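Local coordinates for vitamin B12-binding protein (Vibrio cholerae O395, PDB 5YSC), which binds vitamin B12 in the periplasm and probably hands it to the membrane subunit BtuC of the BtuCDF ABC transporter for import, at residues P17-E21 / H123-N127; P28-E32 / V46-Y52; I33-L39 / N117-S122; L80-A86 / T102-T108. One frame throughout, in Å; residues are numbered along the deposited sequence.

Contact 1 of 4, residues P17-E21 / H123-N127; sequences PFPAE and HYSAN
Pro19 and Tyr124 mark the closest backbone approach of two irregular loops, with 4.5 Å between their CA atoms and the segment directions 42° apart. One direct hydrogen bond joins the two segments: Ala20 N donates to Tyr124 O over 3.1 Å. Tyr124 O also accepts a hydrogen bond from a water 2.9 Å away, which bridges to Ala20 O, and it meets the CA-H of Pro19, a residue without an N-H to give. The side chains of Phe18 and Tyr124 form a T-shaped stack, in which the edge of the tyrosine faces the phenylalanine ring with planes at 90° and centroids 5.4 Å apart. Phe18 starts out from the backbone away from the tyrosine; with CG set between its backbone N and carbonyl carbon (chi1 59°), the ring swings back until its CE1 lies 3.7 Å from Tyr124 CE1. Pro17 sits over one face, its CG 3.7 Å from the centroid of the Tyr124 ring in a CH-pi contact, although this first modelled residue is poorly ordered. Ala20 is small enough to fit beside both Tyr124 and Leu80 of strand 80-83. Ser125 OG accepts from Asn127 N in an ST turn and also bonds to Gly38 O. Thus one carbonyl ties the backbones together at a single point, with ring and proline contacts packed beside it.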
loop_
_atom_site.group_PDB
_atom_site.type_symbol
_atom_site.label_atom_id
_atom_site.label_comp_id
_atom_site.label_asym_id
_atom_site.label_seq_id
_atom_site.Cartn_x
_atom_site.Cartn_y
_atom_site.Cartn_z
ATOM N N PRO A 17 -10.860 -18.162 16.429
ATOM C CA PRO A 17 -10.619 -19.155 15.426
ATOM C C PRO A 17 -9.688 -19.983 16.092
ATOM O O PRO A 17 -10.145 -20.920 16.559
ATOM C CB PRO A 17 -9.972 -18.382 14.306
ATOM C CG PRO A 17 -9.603 -17.113 14.896
ATOM C CD PRO A 17 -9.810 -17.173 16.389
ATOM N N PHE A 18 -8.410 -19.616 16.170
ATOM C CA PHE A 18 -7.417 -20.447 16.872
ATOM C C PHE A 18 -6.019 -19.926 16.821
ATOM O O PHE A 18 -5.674 -19.360 15.830
ATOM C CB PHE A 18 -7.393 -21.793 16.220
ATOM C CG PHE A 18 -7.059 -21.744 14.812
ATOM C CD1 PHE A 18 -7.957 -21.325 13.900
ATOM C CD2 PHE A 18 -5.843 -22.044 14.417
ATOM C CE1 PHE A 18 -7.648 -21.258 12.588
ATOM C CE2 PHE A 18 -5.505 -21.998 13.088
ATOM C CZ PHE A 18 -6.410 -21.593 12.180
ATOM N N PRO A 19 -5.201 -20.110 17.850
ATOM C CA PRO A 19 -3.826 -19.605 17.747
ATOM C C PRO A 19 -3.049 -20.411 16.723
ATOM O O PRO A 19 -2.734 -21.587 16.926
ATOM C CB PRO A 19 -3.283 -19.787 19.169
ATOM C CG PRO A 19 -3.991 -20.990 19.642
ATOM C CD PRO A 19 -5.400 -20.856 19.106
ATOM N N ALA A 20 -2.749 -19.779 15.605
ATOM C CA ALA A 20 -2.069 -20.449 14.521
ATOM C C ALA A 20 -0.593 -20.643 14.853
ATOM O O ALA A 20 0.055 -19.803 15.500
ATOM C CB ALA A 20 -2.240 -19.648 13.236
ATOM N N GLU A 21 -0.048 -21.701 14.361
ATOM C CA GLU A 21 1.300 -22.029 14.605
ATOM C C GLU A 21 2.222 -21.979 13.427
ATOM O O GLU A 21 3.351 -21.911 13.640
ATOM C CB GLU A 21 1.405 -23.446 15.127
ATOM C CG GLU A 21 0.993 -23.648 16.559
ATOM C CD GLU A 21 1.665 -22.734 17.588
ATOM O OE1 GLU A 21 0.964 -22.284 18.492
ATOM O OE2 GLU A 21 2.850 -22.555 17.520
ATOM N N HIS A 123 -7.002 -12.278 16.243
ATOM C CA HIS A 123 -7.766 -13.440 16.704
ATOM C C HIS A 123 -6.979 -14.734 16.582
ATOM O O HIS A 123 -7.353 -15.749 17.188
ATOM C CB HIS A 123 -9.069 -13.580 15.914
ATOM C CG HIS A 123 -10.090 -12.548 16.247
ATOM N ND1 HIS A 123 -9.863 -11.202 16.090
ATOM C CD2 HIS A 123 -11.346 -12.662 16.731
ATOM C CE1 HIS A 123 -10.936 -10.531 16.462
ATOM N NE2 HIS A 123 -11.847 -11.394 16.860
ATOM N N TYR A 124 -5.924 -14.727 15.781
ATOM C CA TYR A 124 -5.154 -15.940 15.574
ATOM C C TYR A 124 -3.900 -15.926 16.418
ATOM O O TYR A 124 -3.055 -16.802 16.288
ATOM C CB TYR A 124 -4.766 -16.101 14.106
ATOM C CG TYR A 124 -5.937 -16.235 13.174
ATOM C CD1 TYR A 124 -6.474 -17.475 12.878
ATOM C CD2 TYR A 124 -6.504 -15.123 12.590
ATOM C CE1 TYR A 124 -7.541 -17.598 12.026
ATOM C CE2 TYR A 124 -7.570 -15.236 11.737
ATOM C CZ TYR A 124 -8.088 -16.472 11.458
ATOM O OH TYR A 124 -9.159 -16.573 10.603
ATOM N N SER A 125 -3.774 -14.923 17.276
ATOM C CA SER A 125 -2.545 -14.765 18.034
ATOM C C SER A 125 -2.663 -15.463 19.383
ATOM O O SER A 125 -3.751 -15.557 19.959
ATOM C CB SER A 125 -2.226 -13.283 18.243
ATOM O OG SER A 125 -1.084 -13.121 19.073
ATOM N N ALA A 126 -1.520 -15.944 19.878
ATOM C CA ALA A 126 -1.450 -16.480 21.237
ATOM C C ALA A 126 -1.529 -15.374 22.276
ATOM O O ALA A 126 -1.843 -15.650 23.442
ATOM C CB ALA A 126 -0.168 -17.282 21.420
ATOM N N ASN A 127 -1.281 -14.132 21.860
ATOM C CA ASN A 127 -1.344 -12.956 22.723
ATOM C C ASN A 127 -2.177 -11.885 22.018
ATOM O O ASN A 127 -1.653 -10.869 21.546
ATOM C CB ASN A 127 0.070 -12.462 23.056
ATOM C CG ASN A 127 0.967 -13.569 23.630
ATOM O OD1 ASN A 127 0.911 -13.856 24.823
ATOM N ND2 ASN A 127 1.773 -14.206 22.777
HETATM O O HOH W 1 -0.207 -17.193 16.116
#

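Contact 2 of 4, residues P28-E32 / V46-Y52; sequences PHATE and VSEYSDY. With SO4 (sulfate ion), chain C.
Thr31 and Ser50 lie at the tight centre of this contact, where their hydroxyls, OG1 and OG, share a hydrogen bond of 2.8 Å in which either may be the donor. The threonine places OG1 beside its own backbone N (chi1 -62°), and from there the oxygen also bonds Ser25 OG and Ala27 O, so this buried hydroxyl is well supplied with partners. Val46 CG1 packs 3.5 Å from Thr31 OG1. Pro28 suits the first turn of helix 28-36, which needs no N-H from it, and presses its ring on the type II turn from Ser47 to Ser50: its CB lies 3.4 Å from Tyr49 O, and its CG 3.7 Å from Tyr49 CB. The proline makes no hydrogen bond to nearby Ser47 OG, which instead donates to Glu48 O over 2.8 Å. Further along, Glu32 lays its chain across Tyr52, with CG 3.3 Å from Tyr52 O, while its carboxylate is held by salt bridges to Arg249 and Arg253. A water joins Pro28 O to Tyr52 O. The looser, exposed part is Tyr49, whose N donates to O1 of a sulfate, probably from the crystallisation liquor, at 3.1 Å. Pro28, His29, Glu48 and Tyr49 all belong to the cyanocobalamin pocket, and His29 N bonds the ligand. Firm hydroxyl pairing and proline packing therefore anchor a turn whose outer residues meet vitamin and solvent.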
loop_
_atom_site.group_PDB
_atom_site.type_symbol
_atom_site.label_atom_id
_atom_site.label_comp_id
_atom_site.label_asym_id
_atom_site.label_seq_id
_atom_site.Cartn_x
_atom_site.Cartn_y
_atom_site.Cartn_z
ATOM N N PRO A 28 3.881 -8.212 0.890
ATOM C CA PRO A 28 4.658 -7.362 1.812
ATOM C C PRO A 28 3.802 -6.707 2.868
ATOM O O PRO A 28 4.191 -6.683 4.045
ATOM C CB PRO A 28 5.285 -6.335 0.875
ATOM C CG PRO A 28 5.431 -7.037 -0.434
ATOM C CD PRO A 28 4.135 -7.883 -0.529
ATOM N N HIS A 29 2.659 -6.139 2.488
ATOM C CA HIS A 29 1.821 -5.495 3.494
ATOM C C HIS A 29 1.304 -6.516 4.479
ATOM O O HIS A 29 1.202 -6.239 5.678
ATOM C CB HIS A 29 0.649 -4.746 2.862
ATOM C CG HIS A 29 -0.585 -5.598 2.695
ATOM N ND1 HIS A 29 -0.748 -6.485 1.651
ATOM C CD2 HIS A 29 -1.662 -5.757 3.500
ATOM C CE1 HIS A 29 -1.881 -7.140 1.812
ATOM N NE2 HIS A 29 -2.461 -6.703 2.914
ATOM N N ALA A 30 0.996 -7.725 3.988
ATOM C CA ALA A 30 0.446 -8.744 4.867
ATOM C C ALA A 30 1.459 -9.187 5.918
ATOM O O ALA A 30 1.075 -9.552 7.045
ATOM C CB ALA A 30 -0.034 -9.915 4.027
ATOM N N THR A 31 2.740 -9.137 5.578
ATOM C CA THR A 31 3.784 -9.439 6.526
ATOM C C THR A 31 3.868 -8.347 7.581
ATOM O O THR A 31 3.977 -8.648 8.779
ATOM C CB THR A 31 5.098 -9.612 5.773
ATOM O OG1 THR A 31 4.958 -10.723 4.884
ATOM C CG2 THR A 31 6.267 -9.825 6.719
ATOM N N GLU A 32 3.767 -7.090 7.170
ATOM C CA GLU A 32 3.772 -6.028 8.174
ATOM C C GLU A 32 2.599 -6.182 9.145
ATOM O O GLU A 32 2.763 -6.068 10.365
ATOM C CB GLU A 32 3.773 -4.636 7.511
ATOM C CG GLU A 32 5.046 -4.363 6.660
ATOM C CD GLU A 32 5.343 -2.913 6.381
ATOM O OE1 GLU A 32 5.171 -2.065 7.285
ATOM O OE2 GLU A 32 5.782 -2.619 5.241
ATOM N N VAL A 46 6.898 -15.980 3.665
ATOM C CA VAL A 46 6.377 -14.673 3.286
ATOM C C VAL A 46 6.595 -14.499 1.783
ATOM O O VAL A 46 6.988 -15.437 1.081
ATOM C CB VAL A 46 7.041 -13.540 4.096
ATOM C CG1 VAL A 46 6.722 -13.682 5.589
ATOM C CG2 VAL A 46 8.528 -13.474 3.805
ATOM N N SER A 47 6.322 -13.305 1.277
ATOM C CA SER A 47 6.493 -12.953 -0.119
ATOM C C SER A 47 7.844 -12.296 -0.366
ATOM O O SER A 47 8.508 -11.830 0.555
ATOM C CB SER A 47 5.391 -12.001 -0.549
ATOM O OG SER A 47 5.648 -10.695 -0.076
ATOM N N GLU A 48 8.246 -12.280 -1.635
ATOM C CA GLU A 48 9.294 -11.372 -2.071
ATOM C C GLU A 48 8.874 -9.957 -1.694
ATOM O O GLU A 48 7.687 -9.625 -1.681
ATOM C CB GLU A 48 9.533 -11.485 -3.589
ATOM C CG GLU A 48 10.281 -12.761 -4.004
ATOM C CD GLU A 48 10.493 -12.914 -5.524
ATOM O OE1 GLU A 48 10.729 -11.928 -6.248
ATOM O OE2 GLU A 48 10.400 -14.067 -5.999
ATOM N N TYR A 49 9.851 -9.145 -1.322
ATOM C CA TYR A 49 9.640 -7.803 -0.809
ATOM C C TYR A 49 8.990 -7.747 0.565
ATOM O O TYR A 49 8.674 -6.652 1.022
ATOM C CB TYR A 49 8.838 -6.957 -1.784
ATOM C CG TYR A 49 9.728 -6.393 -2.840
ATOM C CD1 TYR A 49 10.048 -7.140 -3.933
ATOM C CD2 TYR A 49 10.270 -5.142 -2.714
ATOM C CE1 TYR A 49 10.886 -6.649 -4.922
ATOM C CE2 TYR A 49 11.106 -4.621 -3.683
ATOM C CZ TYR A 49 11.405 -5.386 -4.787
ATOM O OH TYR A 49 12.229 -4.881 -5.755
ATOM N N SER A 50 8.825 -8.868 1.258
ATOM C CA SER A 50 8.447 -8.843 2.674
ATOM C C SER A 50 9.718 -8.538 3.448
ATOM O O SER A 50 10.390 -9.425 3.978
ATOM C CB SER A 50 7.818 -10.157 3.122
ATOM O OG SER A 50 6.538 -10.357 2.565
ATOM N N ASP A 51 10.060 -7.251 3.490
ATOM C CA ASP A 51 11.308 -6.786 4.103
ATOM C C ASP A 51 11.086 -5.938 5.342
ATOM O O ASP A 51 12.021 -5.248 5.796
ATOM C CB ASP A 51 12.118 -5.999 3.096
ATOM C CG ASP A 51 11.370 -4.802 2.530
ATOM O OD1 ASP A 51 10.280 -4.400 3.036
ATOM O OD2 ASP A 51 11.920 -4.239 1.561
ATOM N N TYR A 52 9.869 -5.951 5.896
ATOM C CA TYR A 52 9.563 -5.171 7.049
ATOM C C TYR A 52 8.576 -5.912 7.947
ATOM O O TYR A 52 7.560 -6.416 7.441
ATOM C CB TYR A 52 8.979 -3.809 6.721
ATOM C CG TYR A 52 9.053 -2.923 7.931
ATOM C CD1 TYR A 52 10.202 -2.212 8.203
ATOM C CD2 TYR A 52 8.025 -2.891 8.865
ATOM C CE1 TYR A 52 10.317 -1.466 9.342
ATOM C CE2 TYR A 52 8.133 -2.109 10.040
ATOM C CZ TYR A 52 9.297 -1.413 10.261
ATOM O OH TYR A 52 9.407 -0.645 11.425
HETATM S S SO4 C . 13.138 -10.741 -1.573
HETATM O O1 SO4 C . 12.611 -10.048 -0.384
HETATM O O2 SO4 C . 14.602 -10.693 -1.570
HETATM O O3 SO4 C . 12.638 -10.054 -2.762
HETATM O O4 SO4 C . 12.752 -12.152 -1.586
HETATM O O HOH W 2 7.043 -6.730 4.802
#

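Contact 3 of 4, residues I33-L39 / N117-S122; sequences IAYAAGL and NIEALS
Ile33 holds CG1 beside its backbone N (chi1 -70°) and CG2 anti to that N, which sends both branches of the side chain to helix 112-122. Its CD1 meets Ile118 CG1 at 3.4 Å, and its CG2 meets Leu121 CD1 at 3.3 Å; both are tighter than usual van der Waals contacts. The isoleucine crosses each partner at about a right angle. One turn later, the small methyl of Ala37 lets the backbones close in: Ala37 CB touches Leu121 CB at 3.6 Å, and Ala37 CA comes within 4.9 Å of Ser122 CA. Leu39 adds its CD1, 3.8 Å from Leu121 CB, so Leu121 is gripped by three residues. The chain reaches Leu39 through a Schellman motif, in which Gly38 takes a positive phi (72°) that glycine adopts easily, while Leu39 N bonds Ala34 O and Gly38 N bonds Tyr35 O. Ser122 OG turns back on its own helix and donates to Glu119 O over 2.7 Å. Leu121 also packs on Ile82, and Ala34 does likewise, so both helices cover the sheet. Asn117 gives its amide to Ser106 and Gln107, and no hydrogen bond crosses between the segments, so contact across the interface is apolar, through branched side chains and the alanine methyls.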
loop_
_atom_site.group_PDB
_atom_site.type_symbol
_atom_site.label_atom_id
_atom_site.label_comp_id
_atom_site.label_asym_id
_atom_site.label_seq_id
_atom_site.Cartn_x
_atom_site.Cartn_y
_atom_site.Cartn_z
ATOM N N ILE A 33 1.392 -6.403 8.619
ATOM C CA ILE A 33 0.212 -6.490 9.477
ATOM C C ILE A 33 0.290 -7.706 10.370
ATOM O O ILE A 33 -0.176 -7.670 11.522
ATOM C CB ILE A 33 -1.062 -6.493 8.614
ATOM C CG1 ILE A 33 -1.277 -5.105 7.983
ATOM C CG2 ILE A 33 -2.230 -6.910 9.433
ATOM C CD1 ILE A 33 -1.377 -4.046 8.900
ATOM N N ALA A 34 0.867 -8.796 9.859
ATOM C CA ALA A 34 1.036 -10.004 10.673
ATOM C C ALA A 34 1.905 -9.720 11.895
ATOM O O ALA A 34 1.546 -10.091 13.024
ATOM C CB ALA A 34 1.606 -11.152 9.833
ATOM N N TYR A 35 3.044 -9.041 11.702
ATOM C CA TYR A 35 3.872 -8.695 12.863
ATOM C C TYR A 35 3.142 -7.758 13.812
ATOM O O TYR A 35 3.184 -7.965 15.037
ATOM C CB TYR A 35 5.201 -8.072 12.429
ATOM C CG TYR A 35 6.273 -9.088 12.127
ATOM C CD1 TYR A 35 6.377 -9.633 10.870
ATOM C CD2 TYR A 35 7.202 -9.498 13.087
ATOM C CE1 TYR A 35 7.341 -10.559 10.561
ATOM C CE2 TYR A 35 8.165 -10.429 12.782
ATOM C CZ TYR A 35 8.243 -10.956 11.504
ATOM O OH TYR A 35 9.244 -11.894 11.166
ATOM N N ALA A 36 2.423 -6.756 13.276
ATOM C CA ALA A 36 1.689 -5.834 14.145
ATOM C C ALA A 36 0.592 -6.543 14.934
ATOM O O ALA A 36 0.224 -6.090 16.033
ATOM C CB ALA A 36 1.085 -4.705 13.328
ATOM N N ALA A 37 0.057 -7.620 14.374
ATOM C CA ALA A 37 -1.025 -8.378 14.974
ATOM C C ALA A 37 -0.530 -9.405 15.953
ATOM O O ALA A 37 -1.348 -10.196 16.431
ATOM C CB ALA A 37 -1.861 -9.076 13.886
ATOM N N GLY A 38 0.768 -9.436 16.251
ATOM C CA GLY A 38 1.293 -10.443 17.158
ATOM C C GLY A 38 1.356 -11.848 16.595
ATOM O O GLY A 38 1.152 -12.825 17.337
ATOM N N LEU A 39 1.609 -11.972 15.290
ATOM C CA LEU A 39 1.765 -13.249 14.602
ATOM C C LEU A 39 3.166 -13.474 14.065
ATOM O O LEU A 39 3.429 -14.530 13.471
ATOM C CB LEU A 39 0.775 -13.342 13.425
ATOM C CG LEU A 39 -0.696 -13.025 13.732
ATOM C CD1 LEU A 39 -1.594 -13.167 12.507
ATOM C CD2 LEU A 39 -1.178 -13.977 14.812
ATOM N N ASN A 117 -7.884 -5.166 9.500
ATOM C CA ASN A 117 -6.982 -6.293 9.254
ATOM C C ASN A 117 -6.216 -6.714 10.514
ATOM O O ASN A 117 -6.112 -7.902 10.821
ATOM C CB ASN A 117 -5.967 -5.931 8.158
ATOM C CG ASN A 117 -6.413 -6.300 6.772
ATOM O OD1 ASN A 117 -6.187 -7.437 6.314
ATOM N ND2 ASN A 117 -6.892 -5.326 6.043
ATOM N N ILE A 118 -5.603 -5.753 11.212
ATOM C CA ILE A 118 -4.806 -6.067 12.379
ATOM C C ILE A 118 -5.679 -6.690 13.455
ATOM O O ILE A 118 -5.283 -7.686 14.074
ATOM C CB ILE A 118 -4.086 -4.808 12.903
ATOM C CG1 ILE A 118 -3.149 -4.259 11.825
ATOM C CG2 ILE A 118 -3.303 -5.138 14.194
ATOM C CD1 ILE A 118 -2.519 -2.872 12.145
ATOM N N GLU A 119 -6.885 -6.134 13.664
ATOM C CA GLU A 119 -7.763 -6.637 14.716
ATOM C C GLU A 119 -8.253 -8.039 14.382
ATOM O O GLU A 119 -8.211 -8.935 15.228
ATOM C CB GLU A 119 -8.922 -5.668 14.930
ATOM C CG GLU A 119 -9.920 -6.118 15.992
ATOM C CD GLU A 119 -10.974 -5.063 16.230
ATOM O OE1 GLU A 119 -11.273 -4.300 15.282
ATOM O OE2 GLU A 119 -11.495 -4.987 17.364
ATOM N N ALA A 120 -8.625 -8.271 13.130
ATOM C CA ALA A 120 -8.954 -9.626 12.693
ATOM C C ALA A 120 -7.792 -10.585 12.892
ATOM O O ALA A 120 -7.962 -11.699 13.401
ATOM C CB ALA A 120 -9.377 -9.615 11.220
ATOM N N LEU A 121 -6.590 -10.202 12.462
ATOM C CA LEU A 121 -5.504 -11.145 12.551
ATOM C C LEU A 121 -5.133 -11.447 13.992
ATOM O O LEU A 121 -4.596 -12.514 14.277
ATOM C CB LEU A 121 -4.296 -10.623 11.770
ATOM C CG LEU A 121 -4.397 -10.778 10.255
ATOM C CD1 LEU A 121 -3.245 -10.048 9.574
ATOM C CD2 LEU A 121 -4.362 -12.255 9.856
ATOM N N SER A 122 -5.378 -10.514 14.898
ATOM C CA SER A 122 -5.082 -10.753 16.303
ATOM C C SER A 122 -5.884 -11.919 16.875
ATOM O O SER A 122 -5.472 -12.511 17.884
ATOM C CB SER A 122 -5.345 -9.475 17.098
ATOM O OG SER A 122 -6.696 -9.326 17.469
#

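Contact 4 of 4, residues L80-A86 / T102-T108; sequences LIIAWPA and TIYDSQT
Ile81 and Ile103 pair at the heart of a beta-alpha-beta unit, in which helix 90-98 connects parallel strands 80-83 and 103-105, the latter at the edge of a four-stranded sheet. Four backbone hydrogen bonds form the ladder: Ile81 N to Thr102 O, Tyr104 N to Ile81 O, Ala83 N to Tyr104 O at 2.8 Å, and Ser106 N to Ala83 O. The strand axes are 20° apart.

Apolar contacts occupy both faces. Towards helix 90-98, Ala83 CB meets Ile103 CG2 at 3.7 Å, the small alanine packing on Leu93 and the branched isoleucine on Leu96. On the other face, which helices 28-36 and 112-122 cover, Ile82 CG2 lies at the edge of the Tyr104 ring, 4.3 Å from CD2.

Polar contacts gather beyond the strands, near bound cyanocobalamin, whose pocket includes Trp84 and Ala86. Ser106 OG bonds Asn117 and His29, joining the strand end to two helices. The Trp84 ring, brought over by CG anti to its backbone N (chi1 179°), presents its edge to Thr108. One water accepts from Trp84 NE1 at 3.2 Å and bonds Thr108 OG1. A second bonds that hydroxyl and accepts from Ala86 N. This second water also donates to Ser106 O, 2.6 Å away.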
loop_
_atom_site.group_PDB
_atom_site.type_symbol
_atom_site.label_atom_id
_atom_site.label_comp_id
_atom_site.label_asym_id
_atom_site.label_seq_id
_atom_site.Cartn_x
_atom_site.Cartn_y
_atom_site.Cartn_z
ATOM N N LEU A 80 -2.578 -21.250 8.700
ATOM C CA LEU A 80 -3.181 -19.976 8.318
ATOM C C LEU A 80 -2.376 -19.356 7.177
ATOM O O LEU A 80 -1.157 -19.238 7.290
ATOM C CB LEU A 80 -3.215 -19.008 9.506
ATOM C CG LEU A 80 -3.695 -17.597 9.158
ATOM C CD1 LEU A 80 -5.153 -17.657 8.724
ATOM C CD2 LEU A 80 -3.505 -16.641 10.339
ATOM N N ILE A 81 -3.059 -18.914 6.113
ATOM C CA ILE A 81 -2.450 -18.203 5.000
ATOM C C ILE A 81 -3.097 -16.823 4.961
ATOM O O ILE A 81 -4.322 -16.698 5.014
ATOM C CB ILE A 81 -2.636 -18.946 3.656
ATOM C CG1 ILE A 81 -1.998 -20.334 3.696
ATOM C CG2 ILE A 81 -2.105 -18.104 2.501
ATOM C CD1 ILE A 81 -2.128 -21.132 2.412
ATOM N N ILE A 82 -2.276 -15.781 4.922
ATOM C CA ILE A 82 -2.741 -14.409 4.835
ATOM C C ILE A 82 -2.628 -13.960 3.392
ATOM O O ILE A 82 -1.528 -13.731 2.894
ATOM C CB ILE A 82 -1.944 -13.462 5.744
ATOM C CG1 ILE A 82 -1.887 -14.008 7.160
ATOM C CG2 ILE A 82 -2.604 -12.108 5.711
ATOM C CD1 ILE A 82 -0.933 -13.201 8.029
ATOM N N ALA A 83 -3.767 -13.887 2.710
ATOM C CA ALA A 83 -3.777 -13.613 1.280
ATOM C C ALA A 83 -4.053 -12.154 0.975
ATOM O O ALA A 83 -4.641 -11.425 1.757
ATOM C CB ALA A 83 -4.823 -14.461 0.571
ATOM N N TRP A 84 -3.640 -11.756 -0.214
ATOM C CA TRP A 84 -3.861 -10.427 -0.755
ATOM C C TRP A 84 -4.649 -10.563 -2.053
ATOM O O TRP A 84 -4.067 -10.565 -3.151
ATOM C CB TRP A 84 -2.539 -9.737 -0.990
ATOM C CG TRP A 84 -2.608 -8.378 -1.558
ATOM C CD1 TRP A 84 -3.602 -7.439 -1.386
ATOM C CD2 TRP A 84 -1.621 -7.778 -2.400
ATOM N NE1 TRP A 84 -3.280 -6.308 -2.080
ATOM C CE2 TRP A 84 -2.075 -6.487 -2.713
ATOM C CE3 TRP A 84 -0.389 -8.211 -2.911
ATOM C CZ2 TRP A 84 -1.337 -5.603 -3.537
ATOM C CZ3 TRP A 84 0.348 -7.338 -3.738
ATOM C CH2 TRP A 84 -0.132 -6.056 -4.041
ATOM N N PRO A 85 -5.961 -10.702 -1.966
ATOM C CA PRO A 85 -6.758 -10.876 -3.199
ATOM C C PRO A 85 -6.461 -9.842 -4.269
ATOM O O PRO A 85 -6.414 -10.173 -5.462
ATOM C CB PRO A 85 -8.185 -10.765 -2.687
ATOM C CG PRO A 85 -8.152 -11.186 -1.296
ATOM C CD PRO A 85 -6.808 -10.726 -0.755
ATOM N N ALA A 86 -6.231 -8.587 -3.882
ATOM C CA ALA A 86 -6.062 -7.551 -4.895
ATOM C C ALA A 86 -4.811 -7.753 -5.725
ATOM O O ALA A 86 -4.783 -7.309 -6.890
ATOM C CB ALA A 86 -6.069 -6.162 -4.245
ATOM N N THR A 102 -6.885 -22.732 5.603
ATOM C CA THR A 102 -7.542 -21.630 6.268
ATOM C C THR A 102 -6.875 -20.355 5.769
ATOM O O THR A 102 -5.656 -20.195 5.908
ATOM C CB THR A 102 -7.445 -21.761 7.780
ATOM O OG1 THR A 102 -8.098 -22.972 8.187
ATOM C CG2 THR A 102 -8.133 -20.601 8.446
ATOM N N ILE A 103 -7.664 -19.484 5.154
ATOM C CA ILE A 103 -7.144 -18.292 4.508
ATOM C C ILE A 103 -7.867 -17.067 5.022
ATOM O O ILE A 103 -9.103 -16.987 4.975
ATOM C CB ILE A 103 -7.282 -18.362 2.978
ATOM C CG1 ILE A 103 -6.524 -19.562 2.436
ATOM C CG2 ILE A 103 -6.751 -17.068 2.338
ATOM C CD1 ILE A 103 -6.994 -20.022 1.092
ATOM N N TYR A 104 -7.093 -16.074 5.444
ATOM C CA TYR A 104 -7.609 -14.762 5.725
ATOM C C TYR A 104 -7.390 -13.890 4.498
ATOM O O TYR A 104 -6.264 -13.738 4.035
ATOM C CB TYR A 104 -6.925 -14.186 6.973
ATOM C CG TYR A 104 -7.424 -12.801 7.253
ATOM C CD1 TYR A 104 -8.645 -12.597 7.888
ATOM C CD2 TYR A 104 -6.697 -11.687 6.841
ATOM C CE1 TYR A 104 -9.121 -11.346 8.116
ATOM C CE2 TYR A 104 -7.165 -10.423 7.079
ATOM C CZ TYR A 104 -8.378 -10.250 7.727
ATOM O OH TYR A 104 -8.903 -9.009 7.926
ATOM N N ASP A 105 -8.471 -13.339 3.955
ATOM C CA ASP A 105 -8.368 -12.424 2.824
ATOM C C ASP A 105 -8.155 -10.995 3.319
ATOM O O ASP A 105 -9.064 -10.407 3.918
ATOM C CB ASP A 105 -9.633 -12.474 1.979
ATOM C CG ASP A 105 -9.767 -13.739 1.216
ATOM O OD1 ASP A 105 -8.809 -14.102 0.495
ATOM O OD2 ASP A 105 -10.863 -14.351 1.369
ATOM N N SER A 106 -6.981 -10.422 3.038
ATOM C CA SER A 106 -6.715 -9.038 3.408
ATOM C C SER A 106 -7.312 -8.076 2.393
ATOM O O SER A 106 -6.840 -8.011 1.241
ATOM C CB SER A 106 -5.210 -8.828 3.520
ATOM O OG SER A 106 -4.896 -7.488 3.888
ATOM N N GLN A 107 -8.229 -7.223 2.850
ATOM C CA GLN A 107 -8.838 -6.219 1.994
ATOM C C GLN A 107 -8.042 -4.920 2.112
ATOM O O GLN A 107 -7.665 -4.518 3.219
ATOM C CB GLN A 107 -10.297 -5.975 2.374
ATOM C CG GLN A 107 -11.135 -7.233 2.319
ATOM C CD GLN A 107 -11.523 -7.574 0.889
ATOM O OE1 GLN A 107 -10.647 -7.801 0.022
ATOM N NE2 GLN A 107 -12.836 -7.582 0.621
ATOM N N THR A 108 -7.815 -4.274 0.974
ATOM C CA THR A 108 -6.774 -3.259 0.849
ATOM C C THR A 108 -7.234 -2.039 0.048
ATOM O O THR A 108 -6.551 -1.581 -0.872
ATOM C CB THR A 108 -5.551 -3.935 0.214
ATOM O OG1 THR A 108 -5.953 -4.587 -0.999
ATOM C CG2 THR A 108 -4.949 -4.997 1.164
HETATM O O HOH W 3 -4.046 -3.230 -2.588
HETATM O O HOH W 4 -6.945 -7.274 -1.288
#

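In the fold
All four contacts belong to the N-terminal half of the chain, around the parallel sheet of strand order 43-45, 23-25, 80-83, 103-105. Contact 1 closes the widest loop, and the other three are nested within it; contacts 2 and 3 share helix 28-36 and alternate along the chain. Contact 4, the sheet pair, touches each of the others, with centres 12 to 16 Å away. Contacts 1 and 3, centres 10 Å apart, touch through Ser125 and Gly38, whereas the centres of contacts 1 and 2 lie 20 Å apart without meeting. Ser106 links contact 4 to His29 and Asn117. Pocket residues His29, Trp84 and Ala86 sit by the C-terminal edge of the sheet, far from contact 1.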